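Local coordinates for protein DynE8 (Micromonospora chersina, PDB 4AMM) that is an iterative polyketide synthase of enediyne (dynemicin) biosynthesis, represented here by its acyltransferase domain, which probably transfers acyl units, at residues A15-G18 / L19-V23; G48-P51 / A52-A55; A40-A43 / A44-G48; V305-T308 / V309-A312. All coordinates share one frame; numbering follows the deposited sequence. Where two conformers were deposited one is given.

Interaction 1. Residues A15-G18 / L19-V23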
# COMPACT_ATOMS: atom_id res chain seq x y z
N ALA A 15 31.36 -7.49 10.78
CA ALA A 15 30.92 -8.81 11.14
C ALA A 15 29.82 -9.27 10.14
O ALA A 15 29.74 -10.47 9.84
CB ALA A 15 30.37 -8.81 12.61
N LEU A 16 28.99 -8.31 9.70
CA LEU A 16 27.95 -8.71 8.70
C LEU A 16 28.62 -9.08 7.41
O LEU A 16 28.21 -10.09 6.81
CB LEU A 16 26.95 -7.57 8.55
CG LEU A 16 25.75 -7.91 7.60
CD1 LEU A 16 24.99 -9.16 8.13
CD2 LEU A 16 24.94 -6.65 7.41
N THR A 17 29.65 -8.33 6.99
CA THR A 17 30.38 -8.75 5.76
C THR A 17 30.89 -10.22 5.87
O THR A 17 30.72 -11.06 4.98
CB THR A 17 31.58 -7.82 5.51
OG1 THR A 17 31.12 -6.52 5.14
CG2 THR A 17 32.48 -8.36 4.33
N GLY A 18 31.50 -10.54 6.99
CA GLY A 18 31.97 -11.91 7.20
C GLY A 18 30.90 -12.97 7.15
O GLY A 18 31.01 -13.99 6.42
N LEU A 19 29.75 -12.71 7.83
CA LEU A 19 28.66 -13.63 7.78
C LEU A 19 28.07 -13.81 6.37
O LEU A 19 27.81 -14.93 5.92
CB LEU A 19 27.59 -13.13 8.76
CG LEU A 19 26.32 -13.95 8.72
CD1 LEU A 19 26.54 -15.40 9.03
CD2 LEU A 19 25.30 -13.33 9.72
N LEU A 20 27.83 -12.66 5.72
CA LEU A 20 27.28 -12.74 4.38
C LEU A 20 28.19 -13.51 3.39
O LEU A 20 27.73 -14.21 2.52
CB LEU A 20 26.94 -11.37 3.83
CG LEU A 20 25.84 -10.62 4.61
CD1 LEU A 20 25.52 -9.32 3.89
CD2 LEU A 20 24.56 -11.42 4.80
N THR A 21 29.49 -13.33 3.56
CA THR A 21 30.45 -14.07 2.73
C THR A 21 30.29 -15.58 2.96
O THR A 21 30.28 -16.39 2.04
CB THR A 21 31.88 -13.60 3.09
OG1 THR A 21 32.00 -12.24 2.72
CG2 THR A 21 32.94 -14.42 2.35
N ARG A 22 30.11 -15.98 4.21
CA ARG A 22 29.96 -17.39 4.50
C ARG A 22 28.61 -17.93 4.07
O ARG A 22 28.49 -19.04 3.55
CB ARG A 22 30.19 -17.62 5.99
CG ARG A 22 31.69 -17.44 6.30
CD ARG A 22 31.96 -17.73 7.74
NE ARG A 22 33.35 -17.47 8.09
CZ ARG A 22 34.32 -18.37 8.02
NH1 ARG A 22 34.07 -19.60 7.59
NH2 ARG A 22 35.55 -18.05 8.36
N VAL A 23 27.54 -17.15 4.25
CA VAL A 23 26.27 -17.61 3.73
C VAL A 23 26.31 -17.75 2.20
O VAL A 23 25.71 -18.68 1.67
CB VAL A 23 25.15 -16.60 4.13
CG1 VAL A 23 23.84 -17.05 3.53
CG2 VAL A 23 25.05 -16.53 5.66
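Thr-17 O is gripped twice by Thr-21, one turn further along helix 13-27. Thr-21 N donates to Thr-17 O at 2.9 Å in the usual helical bond, and the hydroxyl Thr-21 OG1 adds a second bond to Thr-17 O, also of 2.9 Å. The two donors come from opposite faces of the carbonyl plane; the hydroxyl stands 38° out of that plane and so does not use a lone pair. A chi1 of -65° keeps OG1 of Thr-21 next to its own backbone N, which folds the hydroxyl back onto the preceding turn, a familiar way for a helical threonine to satisfy its polar atom. Leu-20 N gives a short, nearly straight bond to Leu-16 O, 2.8 Å at 173°. Over the same pair the two leucines cross obliquely, with Leu-16 CD1 3.9 Å from Leu-20 CG, while Leu-20 CG also packs 3.3 Å from Leu-16 O. One residue beyond Thr-21, Arg-22 N continues the helical pattern with a bond of 3.1 Å to Gly-18 O. The helix is thus two-faced. Its leucine side lies against the antiparallel sheet, with Leu-16 on Ala-52, Leu-20 on Phe-54 and Leu-19 on Cys-8, and Leu-20 also touches Leu-68 and Leu-72 of helix 61-76.

Interaction 2. Residues G48-P51 / A52-A55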
# COMPACT_ATOMS: atom_id res chain seq x y z
N GLY A 48 15.76 -10.93 17.61
CA GLY A 48 15.98 -10.20 18.88
C GLY A 48 16.68 -8.89 18.57
O GLY A 48 16.32 -8.19 17.64
N ASP A 49 17.74 -8.61 19.33
CA ASP A 49 18.53 -7.36 19.07
C ASP A 49 19.65 -7.76 18.11
O ASP A 49 20.62 -8.42 18.43
CB ASP A 49 19.17 -6.96 20.43
CG ASP A 49 19.71 -5.55 20.44
OD1 ASP A 49 19.90 -4.96 19.35
OD2 ASP A 49 19.92 -5.04 21.58
N VAL A 50 19.41 -7.46 16.87
CA VAL A 50 20.31 -7.88 15.78
C VAL A 50 20.71 -6.55 15.15
O VAL A 50 19.97 -5.92 14.39
CB VAL A 50 19.55 -8.66 14.73
CG1 VAL A 50 20.50 -9.02 13.62
CG2 VAL A 50 18.93 -10.00 15.25
N PRO A 51 21.88 -5.99 15.49
CA PRO A 51 22.19 -4.60 15.16
C PRO A 51 22.21 -4.28 13.66
O PRO A 51 21.45 -3.37 13.28
CB PRO A 51 23.58 -4.40 15.88
CG PRO A 51 23.52 -5.44 17.06
CD PRO A 51 22.83 -6.64 16.43
N ALA A 52 22.99 -5.02 12.90
CA ALA A 52 23.18 -4.83 11.43
C ALA A 52 22.44 -6.01 10.77
O ALA A 52 22.60 -7.17 11.14
CB ALA A 52 24.69 -4.90 11.09
N ARG A 53 21.59 -5.64 9.79
CA ARG A 53 20.62 -6.64 9.24
C ARG A 53 20.62 -6.73 7.71
O ARG A 53 20.74 -5.71 7.02
CB ARG A 53 19.22 -6.26 9.71
CG ARG A 53 19.01 -6.25 11.24
CD ARG A 53 17.57 -5.99 11.64
NE ARG A 53 17.45 -6.09 13.10
CZ ARG A 53 16.27 -6.25 13.74
NH1 ARG A 53 15.09 -6.33 13.08
NH2 ARG A 53 16.28 -6.26 15.12
N PHE A 54 20.39 -7.92 7.28
CA PHE A 54 20.20 -8.26 5.84
C PHE A 54 18.93 -9.01 5.79
O PHE A 54 18.66 -9.94 6.57
CB PHE A 54 21.36 -9.14 5.35
CG PHE A 54 21.13 -9.80 4.01
CD1 PHE A 54 20.52 -11.01 3.99
CD2 PHE A 54 21.57 -9.16 2.86
CE1 PHE A 54 20.29 -11.67 2.78
CE2 PHE A 54 21.35 -9.81 1.63
CZ PHE A 54 20.72 -11.04 1.60
N ALA A 55 18.08 -8.78 4.73
CA ALA A 55 16.97 -9.67 4.46
C ALA A 55 16.68 -9.64 2.96
O ALA A 55 16.69 -8.52 2.40
CB ALA A 55 15.68 -9.18 5.21
O HOH W 1 17.99 -4.89 16.89
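The guanidinium of Arg-53 turns its edge to the carbonyl of Val-50: NE donates to Val-50 O at 2.8 Å, with an N-H...O angle of 170°. Donor and acceptor are almost coplanar, Val-50 O lying 1° out of the guanidinium plane and NE on a lone pair in the carbonyl plane. Gly-48 O approaches obliquely, 3.2 Å from Arg-53 NH2, but at an angle too poor for a hydrogen bond. Elsewhere Phe-386 makes a cation-pi contact with the group, whose other nitrogens meet Val-391 O and Phe-386 O at NH1 and, in a salt bridge, Asp-392 at NH2. Val-50 crosses the arginine chain at about a right angle, its CB 3.7 Å from Arg-53 NE and its CG1 3.9 Å from Arg-53 CG. Loop 48-51 leads from helix 32-45 into strand 52-58 of the four-stranded antiparallel sheet, and Arg-53, at the start of that strand, ties the loop to the chain's C-terminal region. A chi1 of -61° sets CG beside the backbone N, and the extended chain then brings the guanidinium edge to the loop. One water joins loop and arginine: it accepts from Val-50 N at 2.9 Å and from Arg-53 NH2 at 2.8 Å.

Interaction 3. Residues A40-A43 / A44-G48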
# COMPACT_ATOMS: atom_id res chain seq x y z
N ALA A 40 15.30 -21.27 7.35
CA ALA A 40 14.54 -21.44 8.64
C ALA A 40 15.56 -21.37 9.75
O ALA A 40 15.25 -20.81 10.84
CB ALA A 40 13.81 -22.73 8.64
N GLY A 41 16.74 -21.96 9.59
CA GLY A 41 17.77 -21.91 10.64
C GLY A 41 18.25 -20.54 10.86
O GLY A 41 18.46 -20.10 12.05
N LEU A 42 18.49 -19.73 9.82
CA LEU A 42 18.93 -18.36 9.99
C LEU A 42 17.89 -17.55 10.71
O LEU A 42 18.25 -16.69 11.53
CB LEU A 42 19.25 -17.73 8.57
CG LEU A 42 20.55 -18.32 7.98
CD1 LEU A 42 20.59 -17.83 6.47
CD2 LEU A 42 21.74 -17.79 8.71
N ALA A 43 16.61 -17.75 10.40
CA ALA A 43 15.55 -16.95 11.05
C ALA A 43 15.54 -17.29 12.55
O ALA A 43 15.33 -16.36 13.38
CB ALA A 43 14.22 -17.19 10.42
N ALA A 44 15.76 -18.55 12.91
CA ALA A 44 15.71 -18.95 14.33
C ALA A 44 16.88 -18.36 15.05
O ALA A 44 16.77 -17.95 16.23
CB ALA A 44 15.70 -20.45 14.41
N ALA A 45 18.04 -18.22 14.41
CA ALA A 45 19.26 -17.81 15.09
C ALA A 45 19.48 -16.29 15.06
O ALA A 45 20.24 -15.76 15.85
CB ALA A 45 20.46 -18.48 14.34
N HIS A 46 18.86 -15.53 14.18
CA HIS A 46 19.01 -14.11 13.99
C HIS A 46 17.72 -13.39 14.24
O HIS A 46 17.00 -12.90 13.39
CB HIS A 46 19.48 -13.86 12.51
CG HIS A 46 20.86 -14.35 12.30
ND1 HIS A 46 21.17 -15.56 11.72
CD2 HIS A 46 22.02 -13.82 12.75
CE1 HIS A 46 22.49 -15.70 11.75
NE2 HIS A 46 23.02 -14.66 12.33
N ARG A 47 17.39 -13.30 15.53
CA ARG A 47 16.15 -12.67 16.03
C ARG A 47 16.45 -12.02 17.36
O ARG A 47 17.32 -12.53 18.08
CB ARG A 47 14.99 -13.64 16.02
CG ARG A 47 15.21 -14.90 16.97
CD ARG A 47 14.15 -16.00 16.57
NE ARG A 47 14.23 -17.13 17.50
CZ ARG A 47 13.39 -17.25 18.57
NH1 ARG A 47 12.29 -16.52 18.68
NH2 ARG A 47 13.67 -18.22 19.43
N GLY A 48 15.76 -10.93 17.61
CA GLY A 48 15.98 -10.20 18.88
C GLY A 48 16.68 -8.89 18.57
O GLY A 48 16.32 -8.19 17.64
O HOH W 2 14.47 -13.87 12.51
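Leu-42 and His-46 run next to each other in a common direction at the C-terminal end of helix 32-45. The isobutyl branch flanks the imidazole, Leu-42 CD2 being 3.8 Å from His-46 CE1. With chi1 at -69°, the His-46 side chain leaves next to its own backbone N, and the ring swings back over the last turn. There its ND1 finds Leu-42 O at 3.1 Å, in the carbonyl plane and on a lone pair. His-46 N donates to the same Leu-42 O at 3.0 Å, tilted out of that plane, so one backbone oxygen takes up both ring and amide of the residue at which the chain leaves helical geometry. Leu-42 touches Val-6 and His-46 touches Cys-8 of strand 4-10, while Ala-43 meets Thr-395 and Phe-398 near the C-terminus. Arg-47 goes a different way. A chi1 of 63° places CG between the backbone N and the carbonyl carbon, turning the extended chain back toward the helix end; CD comes 3.4 Å from Ala-43 O, NE donates to Ala-44 O at 3.0 Å near the guanidinium plane, and NH1 forms a salt bridge with Asp-393. A water donates to Ala-43 O and His-46 O, both at 2.8 Å. Arginine's positive charge probably suits the negative end of the helix dipole, and the bond to a carbonyl implies a proton on ND1.

Interaction 4. Residues V305-T308 / V309-A312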
# COMPACT_ATOMS: atom_id res chain seq x y z
N VAL A 305 -2.41 8.26 12.44
CA VAL A 305 -3.07 8.04 11.13
C VAL A 305 -3.04 9.33 10.34
O VAL A 305 -3.54 10.34 10.82
CB VAL A 305 -4.49 7.57 11.34
CG1 VAL A 305 -5.15 7.34 9.91
CG2 VAL A 305 -4.54 6.26 12.05
N ALA A 306 -2.38 9.37 9.16
CA ALA A 306 -2.40 10.53 8.28
C ALA A 306 -3.63 10.36 7.39
O ALA A 306 -3.69 9.39 6.63
CB ALA A 306 -1.12 10.54 7.43
N SER A 307 -4.62 11.22 7.54
CA SER A 307 -5.91 11.05 6.86
C SER A 307 -5.79 11.52 5.41
O SER A 307 -5.34 12.59 5.09
CB SER A 307 -6.91 11.91 7.57
OG SER A 307 -8.21 11.82 6.90
N THR A 308 -6.36 10.67 4.55
CA THR A 308 -6.60 11.06 3.14
C THR A 308 -7.95 11.73 2.96
O THR A 308 -8.34 12.06 1.83
CB THR A 308 -6.47 9.89 2.16
OG1 THR A 308 -7.49 8.92 2.34
CG2 THR A 308 -5.07 9.29 2.25
N VAL A 309 -8.64 12.03 4.05
CA VAL A 309 -9.86 12.89 3.97
C VAL A 309 -9.47 14.33 4.26
O VAL A 309 -9.78 15.25 3.57
CB VAL A 309 -10.94 12.44 4.97
CG1 VAL A 309 -12.22 13.27 4.76
CG2 VAL A 309 -11.26 10.98 4.79
N THR A 310 -8.70 14.51 5.35
CA THR A 310 -8.29 15.87 5.81
C THR A 310 -6.94 16.26 5.34
O THR A 310 -6.64 17.47 5.27
CB THR A 310 -8.29 15.97 7.31
OG1 THR A 310 -7.32 15.09 7.82
CG2 THR A 310 -9.67 15.58 7.89
N GLY A 311 -6.13 15.32 4.88
CA GLY A 311 -4.75 15.62 4.53
C GLY A 311 -3.91 16.09 5.73
O GLY A 311 -2.91 16.84 5.54
N ALA A 312 -4.34 15.66 6.90
CA ALA A 312 -3.70 16.04 8.19
C ALA A 312 -3.72 14.86 9.05
O ALA A 312 -4.36 13.84 8.86
CB ALA A 312 -4.49 17.20 8.85
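Ser-307 and Thr-310 organise the turn that follows the short, weakly bonded strand 305-306, outermost in this acyltransferase chain's parallel sheet, and Thr-310 sets up an ST turn within it. Among the backbone bonds, Ser-307 N donates to Ala-312 O at 2.9 Å, closing the base of the loop, and Gly-311 N makes a weak bond to Ser-307 O at 2.8 Å. The backbone of Gly-311 turns through a positive phi (63°), a conformation glycine adopts readily. Side-chain to backbone bonds span the turn. Ser-307 OG accepts from Val-309 N at 2.9 Å and from Thr-310 N at 3.1 Å, the second nearly straight at 167°. Its chi1 of 178° sets OG next to the serine's own carbonyl carbon, on the side of the amides that follow. The same hydroxyl is bonded to Glu-179 OE2, so this buried oxygen has three partners; with OE1 bonded to Thr-308 N, Glu-179 holds two successive residues. Thr-308 OG1 is bonded to Gly-174 O, which links the loop to a GxSxG pattern consistent with the nucleophile elbow of acyltransferases. Van der Waals contacts complete the turn: Val-309 CB lies 3.4 Å from Ser-307 OG, and its side chain reaches Val-322 of helix 319-328. Thr-310 OG1, while accepting from Ala-312 N at 3.2 Å, touches Ser-307 CB, also at 3.2 Å.

Interactions 1, 3 and 2 follow one another along the N-terminal part of the chain and belong to one small unit, in which helices 13-27 and 32-45 precede strand 52-58 of the antiparallel sheet. Interactions 1 and 2 have centres about 13 Å apart and meet where Leu-16 and Leu-20 of helix 13-27 rest on strand 52-58; interactions 1 and 3 touch through Leu-19 and His-46. Interactions 3 and 2 share Gly-48. Interaction 4 stands apart, its centre 33 to 43 Å from the others, at the outermost strand of the parallel sheet, near the probable nucleophile elbow. The first three lie in a peripheral subdomain, consistent with the linker that precedes the acyltransferase core in such synthases.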